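Local structure of toxin FitB (Neisseria gonorrhoeae, 2H1C) at residues M1-D5 with D32-S36; L116-R121 with V131-W137; P81-Y86 with A109-Q113. The protein acts as the toxin of a type II toxin-antitoxin system, a PIN-domain protein classed as a magnesium-dependent ribonuclease that pairs with the antitoxin FitA to bind promoter DNA. All coordinates share one frame; numbering follows the deposited sequence.

Interaction 1: residues M1-D5 with D32-S36; sequences MILLD and DVYLS. With MG (magnesium ion), chain H.
The parallel pairing of Ile2 with Val33 and Leu3 with Tyr34 joins the first two strands of the central sheet of the PIN domain, close to where magnesium binds. Three backbone hydrogen bonds alternate across it. Ile2 N donates to Asp32 O at 3.0 Å, almost straight at 174°; Ile2 O then takes the N-H of Tyr34 at 2.7 Å, and Leu4 N closes the run on Tyr34 O. The CA-H of Val33 also points at Ile2 O and that of Leu3 at Tyr34 O, as is usual between parallel strands.

Side chains meet on both faces. On the face of Ile2 and Val33, the branch CG1 of Val33 lies anti to its own backbone N (chi1 -174°), a rotamer that presses it on Leu4 CG at 3.5 Å, the two residues meeting at a slant. Leu35 CD2 reaches back to Leu4 CB at 4.0 Å. On the other face, Leu3 CD1 lies along the backbone of the partner strand, 3.6 Å from Tyr34 O and next to Ser36 N. Met1 bends at chi2 and chi3, which brings SD to the edge of the Tyr34 ring near its plane, 4.0 Å from CE1: an edge-on Met-aromatic contact at the more exposed end.

Past the pairing, Ser36 OG reaches a magnesium ion at 2.6 Å and also caps Ile38 N at the start of the next helix; Leu76 and Thr110 belong to the same metal site, and Leu4, Ser36 and Thr39 to another. Strand 117-119 flanks the other edge of strand 2-4. The backbone-bonded, largely apolar pairing thus carries metal-binding groups at its C-terminal end: Ser36 ends one strand, and Asp5, a predicted magnesium ligand, lies just past the other.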
ATOM      1  N   MET A   1      -9.518  -8.805 -18.278  1.00 18.19           N
ATOM      2  CA  MET A   1      -9.478  -9.221 -16.839  1.00 17.93           C
ATOM      3  C   MET A   1      -9.787  -7.935 -16.074  1.00 14.13           C
ATOM      4  O   MET A   1      -9.450  -6.843 -16.541  1.00 14.62           O
ATOM      5  CB  MET A   1      -8.080  -9.729 -16.448  1.00 23.56           C
ATOM      6  CG  MET A   1      -7.530 -10.923 -17.236  1.00 31.48           C
ATOM      7  SD  MET A   1      -8.087 -12.542 -16.653  1.00 29.47           S
ATOM      8  CE  MET A   1      -9.318 -12.872 -17.882  1.00 34.00           C
ATOM      9  N   ILE A   2     -10.416  -8.067 -14.909  1.00 12.06           N
ATOM     10  CA  ILE A   2     -10.826  -6.921 -14.101  1.00  9.14           C
ATOM     11  C   ILE A   2     -10.236  -6.877 -12.690  1.00 12.15           C
ATOM     12  O   ILE A   2     -10.077  -7.913 -12.048  1.00 11.39           O
ATOM     13  CB  ILE A   2     -12.380  -6.900 -13.959  1.00 14.67           C
ATOM     14  CG1 ILE A   2     -13.029  -6.486 -15.284  1.00 14.22           C
ATOM     15  CG2 ILE A   2     -12.812  -5.934 -12.845  1.00 11.93           C
ATOM     16  CD1 ILE A   2     -12.734  -5.059 -15.690  1.00 19.99           C
ATOM     17  N   LEU A   3      -9.910  -5.665 -12.238  1.00 10.86           N
ATOM     18  CA  LEU A   3      -9.422  -5.421 -10.879  1.00 10.01           C
ATOM     19  C   LEU A   3     -10.514  -4.539 -10.274  1.00  8.87           C
ATOM     20  O   LEU A   3     -10.698  -3.394 -10.699  1.00 11.81           O
ATOM     21  CB  LEU A   3      -8.090  -4.651 -10.871  1.00 11.88           C
ATOM     22  CG  LEU A   3      -7.483  -4.491  -9.454  1.00 11.17           C
ATOM     23  CD1 LEU A   3      -7.100  -5.871  -8.901  1.00 12.49           C
ATOM     24  CD2 LEU A   3      -6.254  -3.579  -9.505  1.00 13.90           C
ATOM     25  N   LEU A   4     -11.266  -5.059  -9.310  1.00 10.69           N
ATOM     26  CA  LEU A   4     -12.353  -4.273  -8.710  1.00 10.99           C
ATOM     27  C   LEU A   4     -11.842  -3.320  -7.639  1.00 14.99           C
ATOM     28  O   LEU A   4     -11.183  -3.759  -6.706  1.00 15.93           O
ATOM     29  CB  LEU A   4     -13.378  -5.189  -8.049  1.00 16.13           C
ATOM     30  CG  LEU A   4     -14.185  -6.201  -8.854  1.00 14.78           C
ATOM     31  CD1 LEU A   4     -15.103  -6.946  -7.883  1.00 14.13           C
ATOM     32  CD2 LEU A   4     -14.988  -5.491  -9.942  1.00 11.89           C
ATOM     33  N   ASP A   5     -12.174  -2.035  -7.767  1.00 10.86           N
ATOM     34  CA  ASP A   5     -11.769  -0.992  -6.810  1.00 14.01           C
ATOM     35  C   ASP A   5     -12.756  -1.095  -5.643  1.00 13.59           C
ATOM     36  O   ASP A   5     -13.851  -1.638  -5.791  1.00 12.62           O
ATOM     37  CB  ASP A   5     -11.867   0.388  -7.505  1.00 17.58           C
ATOM     38  CG  ASP A   5     -11.121   1.514  -6.765  1.00 27.71           C
ATOM     39  OD1 ASP A   5     -10.208   1.239  -5.959  1.00 24.60           O
ATOM     40  OD2 ASP A   5     -11.444   2.703  -7.025  1.00 31.39           O
ATOM     41  N   ASP A  32     -12.008 -14.320 -13.729  1.00 14.28           N
ATOM     42  CA  ASP A  32     -11.382 -13.196 -14.412  1.00 12.27           C
ATOM     43  C   ASP A  32     -11.439 -11.913 -13.581  1.00 10.32           C
ATOM     44  O   ASP A  32     -11.104 -10.837 -14.080  1.00 14.44           O
ATOM     45  CB  ASP A  32     -12.078 -12.941 -15.764  1.00 17.46           C
ATOM     46  CG  ASP A  32     -11.990 -14.135 -16.718  1.00 21.10           C
ATOM     47  OD1 ASP A  32     -11.343 -15.151 -16.377  1.00 19.16           O
ATOM     48  OD2 ASP A  32     -12.579 -14.048 -17.820  1.00 21.84           O
ATOM     49  N   VAL A  33     -11.874 -12.024 -12.325  1.00 10.20           N
ATOM     50  CA  VAL A  33     -11.980 -10.847 -11.468  1.00  8.50           C
ATOM     51  C   VAL A  33     -10.995 -10.929 -10.310  1.00  8.28           C
ATOM     52  O   VAL A  33     -10.944 -11.933  -9.598  1.00 11.02           O
ATOM     53  CB  VAL A  33     -13.414 -10.694 -10.932  1.00  8.05           C
ATOM     54  CG1 VAL A  33     -13.542  -9.386 -10.163  1.00 12.14           C
ATOM     55  CG2 VAL A  33     -14.405 -10.711 -12.099  1.00 11.76           C
ATOM     56  N   TYR A  34     -10.216  -9.864 -10.125  1.00  8.82           N
ATOM     57  CA  TYR A  34      -9.192  -9.804  -9.074  1.00  9.68           C
ATOM     58  C   TYR A  34      -9.405  -8.670  -8.060  1.00  8.20           C
ATOM     59  O   TYR A  34     -10.150  -7.711  -8.308  1.00  9.25           O
ATOM     60  CB  TYR A  34      -7.815  -9.591  -9.713  1.00  8.54           C
ATOM     61  CG  TYR A  34      -7.368 -10.714 -10.617  1.00  9.74           C
ATOM     62  CD1 TYR A  34      -7.940 -10.892 -11.884  1.00 12.83           C
ATOM     63  CD2 TYR A  34      -6.431 -11.645 -10.174  1.00  8.15           C
ATOM     64  CE1 TYR A  34      -7.595 -11.975 -12.684  1.00 13.78           C
ATOM     65  CE2 TYR A  34      -6.072 -12.749 -10.967  1.00 13.19           C
ATOM     66  CZ  TYR A  34      -6.663 -12.905 -12.218  1.00 16.90           C
ATOM     67  OH  TYR A  34      -6.350 -14.008 -12.989  1.00 17.90           O
ATOM     68  N   LEU A  35      -8.735  -8.787  -6.911  1.00  9.30           N
ATOM     69  CA  LEU A  35      -8.775  -7.752  -5.881  1.00 10.20           C
ATOM     70  C   LEU A  35      -7.330  -7.458  -5.479  1.00 10.72           C
ATOM     71  O   LEU A  35      -6.503  -8.373  -5.421  1.00 10.94           O
ATOM     72  CB  LEU A  35      -9.524  -8.228  -4.630  1.00  9.18           C
ATOM     73  CG  LEU A  35     -11.028  -8.477  -4.671  1.00 13.68           C
ATOM     74  CD1 LEU A  35     -11.490  -8.978  -3.299  1.00 17.23           C
ATOM     75  CD2 LEU A  35     -11.757  -7.186  -5.026  1.00 17.12           C
ATOM     76  N   SER A  36      -7.022  -6.193  -5.224  1.00  9.85           N
ATOM     77  CA  SER A  36      -5.688  -5.839  -4.748  1.00 10.62           C
ATOM     78  C   SER A  36      -5.718  -6.060  -3.248  1.00  9.30           C
ATOM     79  O   SER A  36      -6.757  -5.857  -2.610  1.00  8.78           O
ATOM     80  CB  SER A  36      -5.383  -4.362  -5.002  1.00 13.72           C
ATOM     81  OG  SER A  36      -4.356  -3.914  -4.117  1.00 13.82           O
TER
HETATM   82 MG    MG H 205      -1.972  -4.662  -4.817  1.00 20.98          MG

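Interaction 2: residues L116-R121 with V131-W137. With SO4 (sulfate ion), chain D.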
ATOM      1  N   LEU A 116      -4.686  -5.569 -16.156  1.00 12.40           N
ATOM      2  CA  LEU A 116      -6.102  -5.574 -15.818  1.00 10.79           C
ATOM      3  C   LEU A 116      -6.767  -4.232 -16.042  1.00 11.53           C
ATOM      4  O   LEU A 116      -6.107  -3.198 -16.022  1.00 11.40           O
ATOM      5  CB  LEU A 116      -6.272  -5.917 -14.341  1.00 11.64           C
ATOM      6  CG  LEU A 116      -5.481  -7.157 -13.920  1.00 11.45           C
ATOM      7  CD1 LEU A 116      -5.589  -7.330 -12.396  1.00 12.28           C
ATOM      8  CD2 LEU A 116      -6.044  -8.373 -14.620  1.00 14.16           C
ATOM      9  N   THR A 117      -8.083  -4.268 -16.230  1.00 13.38           N
ATOM     10  CA  THR A 117      -8.877  -3.052 -16.368  1.00 12.43           C
ATOM     11  C   THR A 117      -9.440  -2.784 -14.976  1.00 12.37           C
ATOM     12  O   THR A 117      -9.986  -3.688 -14.344  1.00 12.54           O
ATOM     13  CB  THR A 117     -10.078  -3.241 -17.296  1.00 14.26           C
ATOM     14  OG1 THR A 117      -9.623  -3.519 -18.619  1.00 15.32           O
ATOM     15  CG2 THR A 117     -10.931  -1.981 -17.310  1.00 16.54           C
ATOM     16  N   VAL A 118      -9.305  -1.551 -14.498  1.00  9.04           N
ATOM     17  CA  VAL A 118      -9.817  -1.188 -13.185  1.00 10.03           C
ATOM     18  C   VAL A 118     -11.296  -0.818 -13.261  1.00  9.75           C
ATOM     19  O   VAL A 118     -11.693  -0.019 -14.115  1.00 13.65           O
ATOM     20  CB  VAL A 118      -9.061   0.035 -12.599  1.00  9.88           C
ATOM     21  CG1 VAL A 118      -9.696   0.443 -11.255  1.00 10.35           C
ATOM     22  CG2 VAL A 118      -7.582  -0.307 -12.390  1.00 12.68           C
ATOM     23  N   ALA A 119     -12.114  -1.422 -12.403  1.00 11.19           N
ATOM     24  CA  ALA A 119     -13.539  -1.099 -12.355  1.00  8.82           C
ATOM     25  C   ALA A 119     -13.658  -0.140 -11.165  1.00 11.83           C
ATOM     26  O   ALA A 119     -13.329  -0.514 -10.028  1.00 13.98           O
ATOM     27  CB  ALA A 119     -14.368  -2.362 -12.103  1.00  9.17           C
ATOM     28  N   THR A 120     -14.131   1.079 -11.417  1.00 11.57           N
ATOM     29  CA  THR A 120     -14.242   2.084 -10.355  1.00 12.08           C
ATOM     30  C   THR A 120     -15.204   3.206 -10.718  1.00 14.29           C
ATOM     31  O   THR A 120     -15.423   3.475 -11.891  1.00 14.31           O
ATOM     32  CB  THR A 120     -12.885   2.740 -10.083  1.00 15.63           C
ATOM     33  OG1 THR A 120     -13.029   3.742  -9.069  1.00 18.03           O
ATOM     34  CG2 THR A 120     -12.351   3.386 -11.353  1.00 17.46           C
ATOM     35  N   ARG A 121     -15.766   3.852  -9.702  1.00 15.18           N
ATOM     36  CA  ARG A 121     -16.688   4.961  -9.933  1.00 20.98           C
ATOM     37  C   ARG A 121     -15.902   6.237 -10.248  1.00 21.65           C
ATOM     38  O   ARG A 121     -16.364   7.098 -11.001  1.00 23.70           O
ATOM     39  CB  ARG A 121     -17.548   5.192  -8.695  1.00 21.48           C
ATOM     40  CG  ARG A 121     -18.699   6.170  -8.934  1.00 26.97           C
ATOM     41  CD  ARG A 121     -19.584   6.296  -7.708  1.00 27.52           C
ATOM     42  NE  ARG A 121     -20.858   6.937  -8.036  1.00 32.56           N
ATOM     43  CZ  ARG A 121     -21.844   7.122  -7.164  1.00 32.73           C
ATOM     44  NH1 ARG A 121     -21.705   6.716  -5.909  1.00 33.43           N
ATOM     45  NH2 ARG A 121     -22.972   7.704  -7.548  1.00 34.71           N
ATOM     46  N   VAL A 131      -4.017   3.681 -17.349  1.00 24.75           N
ATOM     47  CA  VAL A 131      -4.424   2.292 -17.152  1.00 23.76           C
ATOM     48  C   VAL A 131      -5.871   2.180 -17.618  1.00 20.37           C
ATOM     49  O   VAL A 131      -6.644   3.123 -17.464  1.00 19.41           O
ATOM     50  CB  VAL A 131      -4.319   1.868 -15.659  1.00 23.30           C
ATOM     51  CG1 VAL A 131      -4.835   0.457 -15.478  1.00 27.25           C
ATOM     52  CG2 VAL A 131      -2.869   1.941 -15.205  1.00 26.44           C
ATOM     53  N   ALA A 132      -6.231   1.044 -18.206  1.00 18.12           N
ATOM     54  CA  ALA A 132      -7.602   0.856 -18.685  1.00 19.28           C
ATOM     55  C   ALA A 132      -8.576   0.920 -17.511  1.00 19.60           C
ATOM     56  O   ALA A 132      -8.283   0.426 -16.415  1.00 17.14           O
ATOM     57  CB  ALA A 132      -7.729  -0.475 -19.388  1.00 19.95           C
ATOM     58  N   VAL A 133      -9.738   1.518 -17.735  1.00 16.22           N
ATOM     59  CA  VAL A 133     -10.704   1.621 -16.662  1.00 19.68           C
ATOM     60  C   VAL A 133     -12.127   1.486 -17.151  1.00 20.27           C
ATOM     61  O   VAL A 133     -12.426   1.738 -18.329  1.00 20.54           O
ATOM     62  CB  VAL A 133     -10.547   2.964 -15.906  1.00 23.38           C
ATOM     63  CG1 VAL A 133      -9.179   3.036 -15.299  1.00 26.54           C
ATOM     64  CG2 VAL A 133     -10.749   4.138 -16.860  1.00 25.16           C
ATOM     65  N   PHE A 134     -13.006   1.061 -16.251  1.00 14.80           N
ATOM     66  CA  PHE A 134     -14.409   0.939 -16.590  1.00 18.58           C
ATOM     67  C   PHE A 134     -15.243   1.370 -15.399  1.00 18.64           C
ATOM     68  O   PHE A 134     -15.001   0.936 -14.272  1.00 17.02           O
ATOM     69  CB  PHE A 134     -14.780  -0.489 -16.983  1.00 19.44           C
ATOM     70  CG  PHE A 134     -16.241  -0.651 -17.295  1.00 20.02           C
ATOM     71  CD1 PHE A 134     -16.797  -0.027 -18.410  1.00 23.31           C
ATOM     72  CD2 PHE A 134     -17.072  -1.368 -16.443  1.00 19.13           C
ATOM     73  CE1 PHE A 134     -18.167  -0.112 -18.669  1.00 26.23           C
ATOM     74  CE2 PHE A 134     -18.439  -1.459 -16.689  1.00 22.25           C
ATOM     75  CZ  PHE A 134     -18.989  -0.832 -17.804  1.00 25.48           C
ATOM     76  N   ASN A 135     -16.207   2.251 -15.654  1.00 18.11           N
ATOM     77  CA  ASN A 135     -17.093   2.762 -14.610  1.00 14.40           C
ATOM     78  C   ASN A 135     -18.433   2.046 -14.783  1.00 15.65           C
ATOM     79  O   ASN A 135     -19.180   2.359 -15.709  1.00 15.10           O
ATOM     80  CB  ASN A 135     -17.292   4.276 -14.783  1.00 13.29           C
ATOM     81  CG  ASN A 135     -18.150   4.880 -13.694  1.00 16.41           C
ATOM     82  OD1 ASN A 135     -18.935   4.186 -13.043  1.00 16.66           O
ATOM     83  ND2 ASN A 135     -18.010   6.184 -13.488  1.00 17.97           N
ATOM     84  N   PRO A 136     -18.744   1.064 -13.905  1.00 12.76           N
ATOM     85  CA  PRO A 136     -20.012   0.332 -14.015  1.00 15.27           C
ATOM     86  C   PRO A 136     -21.290   1.157 -13.825  1.00 14.68           C
ATOM     87  O   PRO A 136     -22.397   0.629 -13.979  1.00 16.67           O
ATOM     88  CB  PRO A 136     -19.872  -0.781 -12.970  1.00 13.35           C
ATOM     89  CG  PRO A 136     -19.005  -0.159 -11.925  1.00 15.48           C
ATOM     90  CD  PRO A 136     -17.957   0.584 -12.753  1.00 16.79           C
ATOM     91  N   TRP A 137     -21.154   2.435 -13.471  1.00 13.81           N
ATOM     92  CA  TRP A 137     -22.340   3.276 -13.329  1.00 14.47           C
ATOM     93  C   TRP A 137     -22.807   3.661 -14.738  1.00 14.95           C
ATOM     94  O   TRP A 137     -23.926   4.158 -14.920  1.00 14.57           O
ATOM     95  CB  TRP A 137     -22.034   4.529 -12.487  1.00 11.89           C
ATOM     96  CG  TRP A 137     -22.278   4.336 -11.028  1.00 17.51           C
ATOM     97  CD1 TRP A 137     -23.350   4.795 -10.306  1.00 15.70           C
ATOM     98  CD2 TRP A 137     -21.449   3.623 -10.098  1.00 15.65           C
ATOM     99  NE1 TRP A 137     -23.235   4.408  -8.995  1.00 17.26           N
ATOM    100  CE2 TRP A 137     -22.085   3.688  -8.841  1.00 17.29           C
ATOM    101  CE3 TRP A 137     -20.239   2.935 -10.211  1.00 14.53           C
ATOM    102  CZ2 TRP A 137     -21.541   3.087  -7.694  1.00 20.13           C
ATOM    103  CZ3 TRP A 137     -19.700   2.340  -9.074  1.00 14.23           C
ATOM    104  CH2 TRP A 137     -20.352   2.417  -7.834  1.00 13.62           C
TER
HETATM  105  S   SO4 D 201     -24.993   7.952  -4.445  1.00 54.59           S
HETATM  106  O1  SO4 D 201     -24.812   8.208  -3.079  1.00 55.55           O
HETATM  107  O2  SO4 D 201     -24.378   8.980  -5.311  1.00 55.09           O
HETATM  108  O3  SO4 D 201     -26.342   7.949  -4.860  1.00 58.00           O
HETATM  109  O4  SO4 D 201     -24.263   6.802  -4.826  1.00 57.04           O
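Arg121 lies flat on Trp137: the guanidinium and indole planes are 8° apart with their centres at 4.0 Å. The cation sits off-centre, with CZ displaced toward the rim of the five-membered ring, 3.6 Å from NE1 of Trp137, while CD covers the six-membered ring in a CH-pi contact. The extended chain of Arg121, with CG anti to the backbone N (chi1 -170°), runs across the face of the indole, laying CB and CG against CZ3 and CE3 of Trp137. At the far edge the guanidinium grips a sulfate ion, probably from the crystallisation liquor: NH1 donates to O4 at 2.8 Å and NH2 to O2 at 2.9 Å, with a weaker bond from NH2 to O4. Arg14 holds the same sulfate.

The backbone of Trp137 is positioned by its neighbours. Asn135 OD1 accepts the N-H of Trp137 at 2.9 Å, an Asx turn that fixes the chain just before the indole, and Trp137 O is held by Arg20. Upstream the strands pair in parallel, Val118 opposite Val133 and Ala119 opposite Phe134. Val118 N bonds to Ala132 O, Phe134 N to Val118 O at 2.7 Å, and Thr120 N to Phe134 O.

Val118 CB meets Val133 CG1 at 4.0 Å on a face covered by Phe126 of helix 124-128, whereas Ala119 and Phe134 turn to the other face, where both touch Trp24. Thr117 CG2 lies 3.7 Å from Val133 CA. Further out, Thr120 OG1 is bonded to Asp5, a predicted magnesium ligand, and to Asn7 and Asp122. Strand 117-119, helix 124-128 and strand 133-134 form a beta-alpha-beta unit at one edge of the parallel sheet of the PIN domain, with 133-134 the outermost strand on that side.

Interaction 3: residues P81-Y86 with A109-Q113; sequences PVAAIY and ATAKQ
Ala109 is the small knob of this crossing: its CB drops into a hollow formed by Val82, Ile85 and Tyr86 on the facing helix. The floor of the hollow is backbone, Val82 O and Tyr86 N each lying 3.6 Å from Ala109 CB, and its walls are Val82 CG1, Ile85 CG2 and Tyr86 CB. A methyl group fits at such close range, and the main chains accordingly come near, with CA atoms of Tyr86 and Ala109 5.0 Å apart. The axes of the short helical segments pass 8.5 Å from each other at 112°.

Ile85 is the larger bump, and it enters the groove between Ala109, Lys112 and Gln113. Its CG2, anti to the backbone N, rests against Ala109 CA and, at 3.7 Å, on Lys112 CD. The other branch stretches out (chi2 169°) and brings CD1 to within 3.4 Å of both CB and CG of Gln113, a tight fit in which the two side chains cross at about a right angle. Gln113 bends at chi2 (-81°), which carries its amide past Ile85 toward Pro81, with NE2 4.4 Å from Pro81 CB.

Val82 fills the remaining side. Its CG1 sits 3.6 Å from Thr110 N and beside Thr110 OG1, while CG2 touches Gln113 CG. Three polar ends have partners outside the two segments: Lys112 NZ in Ala129 O, Thr110 OG1 in Tyr106 O, and Tyr86 OH in Arg90, with the Tyr86 ring stacked on Tyr106. Ala83, Ala84 and Tyr86 also pack on Ala37, Arg44 and Ala41 of the second subunit. With no hydrogen bond crossing it, the contact is interlocking helix-helix packing in the PIN domain, between a helix at the dimer interface and one that brings Thr110 to a magnesium site.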
ATOM      1  N   PRO A  81       7.829  -5.412  -7.968  1.00 12.74           N
ATOM      2  CA  PRO A  81       7.555  -5.036  -9.363  1.00 13.98           C
ATOM      3  C   PRO A  81       6.459  -3.962  -9.453  1.00 13.36           C
ATOM      4  O   PRO A  81       6.533  -3.039 -10.270  1.00 13.12           O
ATOM      5  CB  PRO A  81       7.108  -6.359  -9.993  1.00 18.38           C
ATOM      6  CG  PRO A  81       7.849  -7.377  -9.192  1.00 21.46           C
ATOM      7  CD  PRO A  81       7.713  -6.869  -7.783  1.00 17.18           C
ATOM      8  N   VAL A  82       5.438  -4.102  -8.620  1.00 13.34           N
ATOM      9  CA  VAL A  82       4.333  -3.138  -8.602  1.00 13.12           C
ATOM     10  C   VAL A  82       4.842  -1.785  -8.092  1.00 14.67           C
ATOM     11  O   VAL A  82       4.392  -0.725  -8.544  1.00 12.79           O
ATOM     12  CB  VAL A  82       3.189  -3.605  -7.700  1.00 11.96           C
ATOM     13  CG1 VAL A  82       2.031  -2.612  -7.779  1.00 11.92           C
ATOM     14  CG2 VAL A  82       2.726  -4.985  -8.133  1.00 11.66           C
ATOM     15  N   ALA A  83       5.771  -1.823  -7.141  1.00  8.76           N
ATOM     16  CA  ALA A  83       6.339  -0.590  -6.612  1.00 11.71           C
ATOM     17  C   ALA A  83       7.021   0.211  -7.722  1.00 11.67           C
ATOM     18  O   ALA A  83       6.944   1.436  -7.745  1.00 11.16           O
ATOM     19  CB  ALA A  83       7.334  -0.900  -5.487  1.00 10.42           C
ATOM     20  N   ALA A  84       7.697  -0.473  -8.642  1.00 13.28           N
ATOM     21  CA  ALA A  84       8.368   0.208  -9.752  1.00 15.02           C
ATOM     22  C   ALA A  84       7.356   0.922 -10.637  1.00 13.44           C
ATOM     23  O   ALA A  84       7.562   2.067 -11.044  1.00 13.26           O
ATOM     24  CB  ALA A  84       9.168  -0.796 -10.594  1.00 14.68           C
ATOM     25  N   ILE A  85       6.267   0.231 -10.957  1.00 13.43           N
ATOM     26  CA  ILE A  85       5.214   0.807 -11.797  1.00 12.07           C
ATOM     27  C   ILE A  85       4.555   1.983 -11.076  1.00 11.26           C
ATOM     28  O   ILE A  85       4.245   3.008 -11.681  1.00 13.18           O
ATOM     29  CB  ILE A  85       4.178  -0.274 -12.147  1.00 14.28           C
ATOM     30  CG1 ILE A  85       4.871  -1.338 -13.006  1.00 13.86           C
ATOM     31  CG2 ILE A  85       2.973   0.348 -12.876  1.00 15.14           C
ATOM     32  CD1 ILE A  85       4.065  -2.598 -13.224  1.00 19.08           C
ATOM     33  N   TYR A  86       4.380   1.841  -9.769  1.00  9.89           N
ATOM     34  CA  TYR A  86       3.784   2.900  -8.966  1.00 13.60           C
ATOM     35  C   TYR A  86       4.560   4.212  -9.113  1.00 12.46           C
ATOM     36  O   TYR A  86       3.975   5.254  -9.393  1.00 12.03           O
ATOM     37  CB  TYR A  86       3.773   2.488  -7.495  1.00 12.92           C
ATOM     38  CG  TYR A  86       3.415   3.599  -6.534  1.00 14.20           C
ATOM     39  CD1 TYR A  86       2.083   3.914  -6.258  1.00 15.67           C
ATOM     40  CD2 TYR A  86       4.417   4.328  -5.890  1.00 14.68           C
ATOM     41  CE1 TYR A  86       1.755   4.931  -5.358  1.00 13.17           C
ATOM     42  CE2 TYR A  86       4.104   5.333  -5.000  1.00 13.48           C
ATOM     43  CZ  TYR A  86       2.777   5.630  -4.736  1.00 14.31           C
ATOM     44  OH  TYR A  86       2.459   6.622  -3.838  1.00 13.78           O
ATOM     45  N   ALA A 109      -1.217   0.774 -10.234  1.00 11.33           N
ATOM     46  CA  ALA A 109       0.034   0.063 -10.524  1.00 10.97           C
ATOM     47  C   ALA A 109      -0.177  -1.459 -10.521  1.00  9.95           C
ATOM     48  O   ALA A 109       0.428  -2.179 -11.319  1.00 12.15           O
ATOM     49  CB  ALA A 109       1.122   0.448  -9.496  1.00  8.76           C
ATOM     50  N   THR A 110      -1.033  -1.946  -9.628  1.00  9.17           N
ATOM     51  CA  THR A 110      -1.323  -3.377  -9.561  1.00 10.40           C
ATOM     52  C   THR A 110      -1.997  -3.807 -10.863  1.00 10.43           C
ATOM     53  O   THR A 110      -1.622  -4.809 -11.466  1.00 10.96           O
ATOM     54  CB  THR A 110      -2.248  -3.709  -8.356  1.00 11.56           C
ATOM     55  OG1 THR A 110      -1.582  -3.354  -7.131  1.00 11.68           O
ATOM     56  CG2 THR A 110      -2.597  -5.209  -8.339  1.00  8.40           C
ATOM     57  N   ALA A 111      -2.965  -3.014 -11.320  1.00 11.89           N
ATOM     58  CA  ALA A 111      -3.676  -3.327 -12.553  1.00 11.09           C
ATOM     59  C   ALA A 111      -2.743  -3.309 -13.766  1.00 13.08           C
ATOM     60  O   ALA A 111      -2.779  -4.213 -14.599  1.00 14.41           O
ATOM     61  CB  ALA A 111      -4.822  -2.336 -12.758  1.00  9.67           C
ATOM     62  N   LYS A 112      -1.892  -2.294 -13.864  1.00 17.12           N
ATOM     63  CA  LYS A 112      -0.978  -2.208 -15.002  1.00 17.46           C
ATOM     64  C   LYS A 112      -0.014  -3.390 -15.012  1.00 20.09           C
ATOM     65  O   LYS A 112       0.251  -3.978 -16.066  1.00 16.16           O
ATOM     66  CB  LYS A 112      -0.198  -0.885 -14.963  1.00 22.18           C
ATOM     67  CG  LYS A 112       0.856  -0.754 -16.059  1.00 26.66           C
ATOM     68  CD  LYS A 112       1.372   0.674 -16.207  1.00 31.51           C
ATOM     69  CE  LYS A 112       0.348   1.571 -16.887  1.00 36.15           C
ATOM     70  NZ  LYS A 112       0.879   2.937 -17.204  1.00 37.38           N
ATOM     71  N   GLN A 113       0.499  -3.744 -13.836  1.00 18.67           N
ATOM     72  CA  GLN A 113       1.439  -4.853 -13.709  1.00 22.23           C
ATOM     73  C   GLN A 113       0.836  -6.176 -14.179  1.00 22.72           C
ATOM     74  O   GLN A 113       1.538  -7.009 -14.762  1.00 19.11           O
ATOM     75  CB  GLN A 113       1.890  -4.963 -12.251  1.00 25.12           C
ATOM     76  CG  GLN A 113       3.232  -5.630 -12.049  1.00 35.12           C
ATOM     77  CD  GLN A 113       3.144  -7.125 -12.096  1.00 38.79           C
ATOM     78  OE1 GLN A 113       2.272  -7.717 -11.462  1.00 44.37           O
ATOM     79  NE2 GLN A 113       4.057  -7.754 -12.830  1.00 39.36           N
TER

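Interactions 1 and 2 belong to the same parallel sheet. Strands 2-4 and 117-119 are neighbours in it, with Leu3 N bonded to Thr117 O; beyond the strand ends Asp5 OD2 also meets Thr120 OG1. Both rely on backbone hydrogen bonds, but interaction 1 lies nearer the centre of the chain, whereas interaction 2 runs to the surface and ends in a cation-pi stack. Interaction 3 is helix-on-helix packing without hydrogen bonds, further from the centre. Helix 102-114 ties it to the sheet: Ala111 packs on Leu3 and Val118, and Ser36 and Thr110 share a magnesium site.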